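DNA annealing helicase and endonuclease ZRANB3 (PDB 5MKW) anneals DNA strands as an ATP-dependent helicase and cuts DNA as an endonuclease, maintaining genome stability at stalled replication forks. Local coordinates at residues K11-V25 / L89-R103. Sequence-based numbering, arbitrary orientation. Where two conformers were deposited one is given.
Sequences KVFETEHGVCQLCNV and LDNLQTLCTVCHKER. With ZN (zinc ion), chain C.
Cys20 and Cys23 of one CxxC pair and Cys96 and Cys99 of another bind a single zinc ion in the HNH domain. This Cys4 site ties the loop after helix 5-16 to the end of strand 92-96 and the start of helix 97-118. Cys20 SG points away from the backbone N (chi1 -180°), which puts it on the zinc and in line with Cys96 N. There it accepts a nearly straight hydrogen bond from Cys96 N, at 3.3 Å to Cys20 SG. Longer bonds from Leu22 N and Cys23 N reach the same sulfur and would probably temper its charge. Beside the metal, Val25 CG2 packs on Cys96 CB at 3.6 Å.

Two residues before Cys96 in the strand, Thr94 meets Glu16 from the end of helix 5-16. Beyond CG the Glu16 side chain runs straight (chi2 -179°), which carries its carboxylate to Thr94. OE1 takes two bonds, from Thr94 N and from Thr94 OG1, each 2.7 Å from Glu16 OE1. The hydroxyl uses the anti lone pair of OE1. The other oxygen, OE2, receives a water that also donates to Leu92 O. With an alanine at this position, Thr94 N would probably lose its acceptor and the Thr94 hydroxyl would be freer to turn. Gln21 N donates to Thr94 O. Leu22 lies aslant over Leu95, with Leu22 CG 3.5 Å from Leu95 CD2. One turn back in the helix, Val12 CG1 sits against the threonine hydroxyl, 3.2 Å from Thr94 OG1.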
loop_
_atom_site.group_PDB
_atom_site.type_symbol
_atom_site.label_atom_id
_atom_site.label_comp_id
_atom_site.label_asym_id
_atom_site.label_seq_id
_atom_site.Cartn_x
_atom_site.Cartn_y
_atom_site.Cartn_z
ATOM N N LYS A 11 8.458 10.553 6.505
ATOM C CA LYS A 11 9.043 10.171 7.809
ATOM C C LYS A 11 9.254 8.677 7.932
ATOM O O LYS A 11 10.332 8.238 8.345
ATOM C CB LYS A 11 8.201 10.609 8.975
ATOM C CG LYS A 11 8.164 12.098 9.239
ATOM C CD LYS A 11 9.514 12.689 9.566
ATOM C CE LYS A 11 10.166 12.017 10.745
ATOM N NZ LYS A 11 11.367 12.823 11.081
ATOM N N VAL A 12 8.273 7.885 7.489
ATOM C CA VAL A 12 8.427 6.434 7.562
ATOM C C VAL A 12 9.513 5.969 6.573
ATOM O O VAL A 12 10.336 5.131 6.899
ATOM C CB VAL A 12 7.096 5.716 7.303
ATOM C CG1 VAL A 12 7.321 4.239 7.171
ATOM C CG2 VAL A 12 6.091 6.009 8.415
ATOM N N PHE A 13 9.604 6.628 5.424
ATOM C CA PHE A 13 10.570 6.234 4.378
ATOM C C PHE A 13 12.012 6.418 4.851
ATOM O O PHE A 13 12.870 5.643 4.477
ATOM C CB PHE A 13 10.345 7.074 3.130
ATOM C CG PHE A 13 11.130 6.628 1.935
ATOM C CD1 PHE A 13 10.616 5.665 1.065
ATOM C CD2 PHE A 13 12.391 7.151 1.691
ATOM C CE1 PHE A 13 11.328 5.268 -0.030
ATOM C CE2 PHE A 13 13.126 6.757 0.588
ATOM C CZ PHE A 13 12.618 5.774 -0.244
ATOM N N GLU A 14 12.250 7.421 5.715
ATOM C CA GLU A 14 13.603 7.691 6.263
ATOM C C GLU A 14 14.157 6.415 6.895
ATOM O O GLU A 14 15.358 6.247 6.973
ATOM C CB GLU A 14 13.522 8.772 7.342
ATOM C CG GLU A 14 13.375 10.200 6.845
ATOM C CD GLU A 14 13.196 11.180 8.007
ATOM O OE1 GLU A 14 12.501 12.206 7.822
ATOM O OE2 GLU A 14 13.487 10.775 9.162
ATOM N N THR A 15 13.269 5.606 7.487
ATOM C CA THR A 15 13.653 4.375 8.115
ATOM C C THR A 15 13.413 3.132 7.249
ATOM O O THR A 15 14.218 2.221 7.280
ATOM C CB THR A 15 12.959 4.217 9.490
ATOM O OG1 THR A 15 13.480 5.178 10.404
ATOM C CG2 THR A 15 13.227 2.870 10.078
ATOM N N GLU A 16 12.357 3.080 6.436
ATOM C CA GLU A 16 11.965 1.805 5.833
ATOM C C GLU A 16 12.238 1.736 4.338
ATOM O O GLU A 16 12.312 0.627 3.775
ATOM C CB GLU A 16 10.478 1.537 6.165
ATOM C CG GLU A 16 10.305 1.260 7.631
ATOM C CD GLU A 16 8.896 0.951 8.070
ATOM O OE1 GLU A 16 7.932 1.021 7.285
ATOM O OE2 GLU A 16 8.751 0.671 9.276
ATOM N N HIS A 17 12.484 2.900 3.722
ATOM C CA HIS A 17 12.853 3.008 2.327
ATOM C C HIS A 17 11.897 2.287 1.378
ATOM O O HIS A 17 12.330 1.742 0.368
ATOM C CB HIS A 17 14.260 2.492 2.094
ATOM C CG HIS A 17 15.254 3.084 3.023
ATOM N ND1 HIS A 17 15.685 4.390 2.906
ATOM C CD2 HIS A 17 15.749 2.626 4.191
ATOM C CE1 HIS A 17 16.482 4.679 3.920
ATOM N NE2 HIS A 17 16.522 3.630 4.722
ATOM N N GLY A 18 10.603 2.306 1.686
ATOM C CA GLY A 18 9.625 1.745 0.788
ATOM C C GLY A 18 9.655 0.232 0.742
ATOM O O GLY A 18 9.187 -0.356 -0.237
ATOM N N VAL A 19 10.118 -0.395 1.832
ATOM C CA VAL A 19 10.134 -1.873 1.968
ATOM C C VAL A 19 8.987 -2.363 2.822
ATOM O O VAL A 19 8.730 -1.802 3.913
ATOM C CB VAL A 19 11.430 -2.355 2.642
ATOM C CG1 VAL A 19 11.422 -3.881 2.767
ATOM C CG2 VAL A 19 12.622 -1.895 1.820
ATOM N N CYS A 20 8.157 -3.225 2.263
ATOM C CA CYS A 20 6.934 -3.654 2.968
ATOM C C CYS A 20 7.316 -4.424 4.222
ATOM O O CYS A 20 8.166 -5.347 4.162
ATOM C CB CYS A 20 6.084 -4.572 2.099
ATOM S SG CYS A 20 4.554 -5.138 2.896
ATOM N N GLN A 21 6.706 -4.054 5.343
ATOM C CA GLN A 21 7.089 -4.647 6.623
ATOM C C GLN A 21 6.408 -5.979 6.876
ATOM O O GLN A 21 6.811 -6.694 7.774
ATOM C CB GLN A 21 6.810 -3.681 7.755
ATOM C CG GLN A 21 7.618 -2.414 7.649
ATOM C CD GLN A 21 9.138 -2.691 7.627
ATOM O OE1 GLN A 21 9.711 -3.096 8.624
ATOM N NE2 GLN A 21 9.776 -2.463 6.488
ATOM N N LEU A 22 5.447 -6.345 6.024
ATOM C CA LEU A 22 4.793 -7.660 6.114
ATOM C C LEU A 22 5.422 -8.701 5.206
ATOM O O LEU A 22 5.643 -9.819 5.649
ATOM C CB LEU A 22 3.295 -7.568 5.846
ATOM C CG LEU A 22 2.556 -6.628 6.796
ATOM C CD1 LEU A 22 1.055 -6.667 6.613
ATOM C CD2 LEU A 22 2.943 -6.897 8.252
ATOM N N CYS A 23 5.662 -8.358 3.937
ATOM C CA CYS A 23 6.125 -9.330 2.969
ATOM C C CYS A 23 7.529 -9.054 2.432
ATOM O O CYS A 23 8.074 -9.889 1.732
ATOM C CB CYS A 23 5.132 -9.426 1.798
ATOM S SG CYS A 23 5.232 -8.045 0.648
ATOM N N ASN A 24 8.081 -7.901 2.774
ATOM C CA ASN A 24 9.464 -7.498 2.530
ATOM C C ASN A 24 9.829 -7.280 1.064
ATOM O O ASN A 24 10.994 -7.122 0.724
ATOM C CB ASN A 24 10.454 -8.354 3.323
ATOM C CG ASN A 24 10.156 -8.310 4.814
ATOM O OD1 ASN A 24 10.035 -7.223 5.427
ATOM N ND2 ASN A 24 9.851 -9.480 5.370
ATOM N N VAL A 25 8.829 -7.049 0.240
ATOM C CA VAL A 25 9.141 -6.565 -1.080
ATOM C C VAL A 25 9.685 -5.156 -1.030
ATOM O O VAL A 25 9.320 -4.344 -0.152
ATOM C CB VAL A 25 7.963 -6.672 -2.073
ATOM C CG1 VAL A 25 7.555 -8.124 -2.220
ATOM C CG2 VAL A 25 6.802 -5.769 -1.672
ATOM N N LEU A 89 4.067 8.090 14.973
ATOM C CA LEU A 89 5.032 7.481 14.069
ATOM C C LEU A 89 5.415 6.072 14.541
ATOM O O LEU A 89 5.739 5.194 13.735
ATOM C CB LEU A 89 6.260 8.381 13.965
ATOM C CG LEU A 89 7.193 8.059 12.809
ATOM C CD1 LEU A 89 6.547 8.512 11.505
ATOM C CD2 LEU A 89 8.555 8.734 13.039
ATOM N N ASP A 90 5.405 5.874 15.851
ATOM C CA ASP A 90 5.718 4.579 16.418
ATOM C C ASP A 90 4.625 3.530 16.207
ATOM O O ASP A 90 4.790 2.360 16.557
ATOM C CB ASP A 90 6.032 4.723 17.917
ATOM C CG ASP A 90 4.823 5.208 18.747
ATOM O OD1 ASP A 90 3.648 4.847 18.450
ATOM O OD2 ASP A 90 5.062 5.926 19.746
ATOM N N ASN A 91 3.507 3.944 15.641
ATOM C CA ASN A 91 2.462 2.993 15.224
ATOM C C ASN A 91 2.277 2.920 13.700
ATOM O O ASN A 91 1.286 2.385 13.229
ATOM C CB ASN A 91 1.105 3.344 15.864
ATOM C CG ASN A 91 0.109 2.211 15.776
ATOM O OD1 ASN A 91 0.477 1.042 15.848
ATOM N ND2 ASN A 91 -1.163 2.549 15.575
ATOM N N LEU A 92 3.278 3.357 12.948
ATOM C CA LEU A 92 3.173 3.348 11.493
ATOM C C LEU A 92 4.212 2.457 10.790
ATOM O O LEU A 92 5.331 2.289 11.264
ATOM C CB LEU A 92 3.292 4.763 10.975
ATOM C CG LEU A 92 2.207 5.730 11.461
ATOM C CD1 LEU A 92 2.379 7.098 10.806
ATOM C CD2 LEU A 92 0.817 5.194 11.179
ATOM N N GLN A 93 3.853 1.961 9.614
ATOM C CA GLN A 93 4.688 1.057 8.871
ATOM C C GLN A 93 4.373 1.206 7.389
ATOM O O GLN A 93 3.278 1.619 7.013
ATOM C CB GLN A 93 4.495 -0.382 9.334
ATOM C CG GLN A 93 3.177 -1.013 8.873
ATOM C CD GLN A 93 2.918 -2.396 9.381
ATOM O OE1 GLN A 93 1.740 -2.824 9.563
ATOM N NE2 GLN A 93 3.962 -3.030 9.790
ATOM N N THR A 94 5.355 0.821 6.584
ATOM C CA THR A 94 5.246 0.705 5.161
ATOM C C THR A 94 4.637 -0.630 4.817
ATOM O O THR A 94 5.073 -1.693 5.305
ATOM C CB THR A 94 6.669 0.794 4.533
ATOM O OG1 THR A 94 7.290 2.036 4.913
ATOM C CG2 THR A 94 6.577 0.722 3.040
ATOM N N LEU A 95 3.623 -0.567 3.968
ATOM C CA LEU A 95 3.037 -1.753 3.341
ATOM C C LEU A 95 3.096 -1.576 1.831
ATOM O O LEU A 95 2.782 -0.487 1.311
ATOM C CB LEU A 95 1.554 -1.920 3.744
ATOM C CG LEU A 95 1.165 -2.152 5.204
ATOM C CD1 LEU A 95 -0.338 -2.373 5.325
ATOM C CD2 LEU A 95 1.903 -3.333 5.802
ATOM N N CYS A 96 3.408 -2.643 1.099
ATOM C CA CYS A 96 3.177 -2.626 -0.317
ATOM C C CYS A 96 1.648 -2.526 -0.553
ATOM O O CYS A 96 0.811 -2.767 0.351
ATOM C CB CYS A 96 3.751 -3.897 -0.988
ATOM S SG CYS A 96 2.814 -5.394 -0.688
ATOM N N THR A 97 1.270 -2.167 -1.772
ATOM C CA THR A 97 -0.145 -1.937 -2.045
ATOM C C THR A 97 -0.989 -3.207 -2.052
ATOM O O THR A 97 -2.157 -3.145 -1.780
ATOM C CB THR A 97 -0.336 -1.105 -3.314
ATOM O OG1 THR A 97 0.592 -1.540 -4.323
ATOM C CG2 THR A 97 -0.086 0.383 -2.960
ATOM N N VAL A 98 -0.385 -4.360 -2.290
ATOM C CA VAL A 98 -1.089 -5.622 -2.234
ATOM C C VAL A 98 -1.407 -5.968 -0.763
ATOM O O VAL A 98 -2.534 -6.267 -0.409
ATOM C CB VAL A 98 -0.288 -6.747 -2.921
ATOM C CG1 VAL A 98 -0.852 -8.124 -2.576
ATOM C CG2 VAL A 98 -0.276 -6.550 -4.440
ATOM N N CYS A 99 -0.431 -5.839 0.104
ATOM C CA CYS A 99 -0.721 -6.002 1.539
ATOM C C CYS A 99 -1.707 -4.952 2.084
ATOM O O CYS A 99 -2.519 -5.224 2.964
ATOM C CB CYS A 99 0.569 -5.945 2.345
ATOM S SG CYS A 99 1.662 -7.384 2.073
ATOM N N HIS A 100 -1.571 -3.728 1.626
ATOM C CA HIS A 100 -2.442 -2.679 2.081
ATOM C C HIS A 100 -3.904 -2.981 1.681
ATOM O O HIS A 100 -4.819 -2.758 2.456
ATOM C CB HIS A 100 -2.024 -1.359 1.514
ATOM C CG HIS A 100 -2.864 -0.232 1.979
ATOM N ND1 HIS A 100 -3.576 0.570 1.113
ATOM C CD2 HIS A 100 -3.024 0.300 3.210
ATOM C CE1 HIS A 100 -4.107 1.565 1.790
ATOM N NE2 HIS A 100 -3.897 1.347 3.075
ATOM N N LYS A 101 -4.103 -3.431 0.444
ATOM C CA LYS A 101 -5.440 -3.810 -0.013
ATOM C C LYS A 101 -6.065 -5.036 0.691
ATOM O O LYS A 101 -7.277 -5.028 0.965
ATOM C CB LYS A 101 -5.420 -4.019 -1.514
ATOM C CG LYS A 101 -5.372 -2.701 -2.244
ATOM C CD LYS A 101 -5.351 -2.916 -3.722
ATOM C CE LYS A 101 -4.823 -1.681 -4.403
ATOM N NZ LYS A 101 -5.785 -0.571 -4.298
ATOM N N GLU A 102 -5.256 -6.055 0.999
ATOM C CA GLU A 102 -5.718 -7.158 1.860
ATOM C C GLU A 102 -6.167 -6.630 3.214
ATOM O O GLU A 102 -7.197 -7.039 3.748
ATOM C CB GLU A 102 -4.645 -8.203 2.091
ATOM C CG GLU A 102 -4.240 -9.001 0.870
ATOM C CD GLU A 102 -2.931 -9.795 1.087
ATOM O OE1 GLU A 102 -2.483 -9.928 2.241
ATOM O OE2 GLU A 102 -2.399 -10.347 0.118
ATOM N N ARG A 103 -5.367 -5.755 3.800
ATOM C CA ARG A 103 -5.720 -5.170 5.084
ATOM C C ARG A 103 -7.013 -4.344 5.039
ATOM O O ARG A 103 -7.918 -4.526 5.864
ATOM C CB ARG A 103 -4.604 -4.287 5.622
ATOM C CG ARG A 103 -5.066 -3.606 6.907
ATOM C CD ARG A 103 -3.991 -3.551 7.913
ATOM N NE ARG A 103 -3.410 -4.860 8.184
ATOM C CZ ARG A 103 -2.335 -5.006 8.946
ATOM N NH1 ARG A 103 -1.840 -3.941 9.540
ATOM N NH2 ARG A 103 -1.821 -6.208 9.177
HETATM ZN ZN ZN C . 3.613 -6.508 1.228
HETATM O O HOH W 1 7.174 0.154 11.135
HETATM O O HOH W 2 8.619 3.645 3.290
#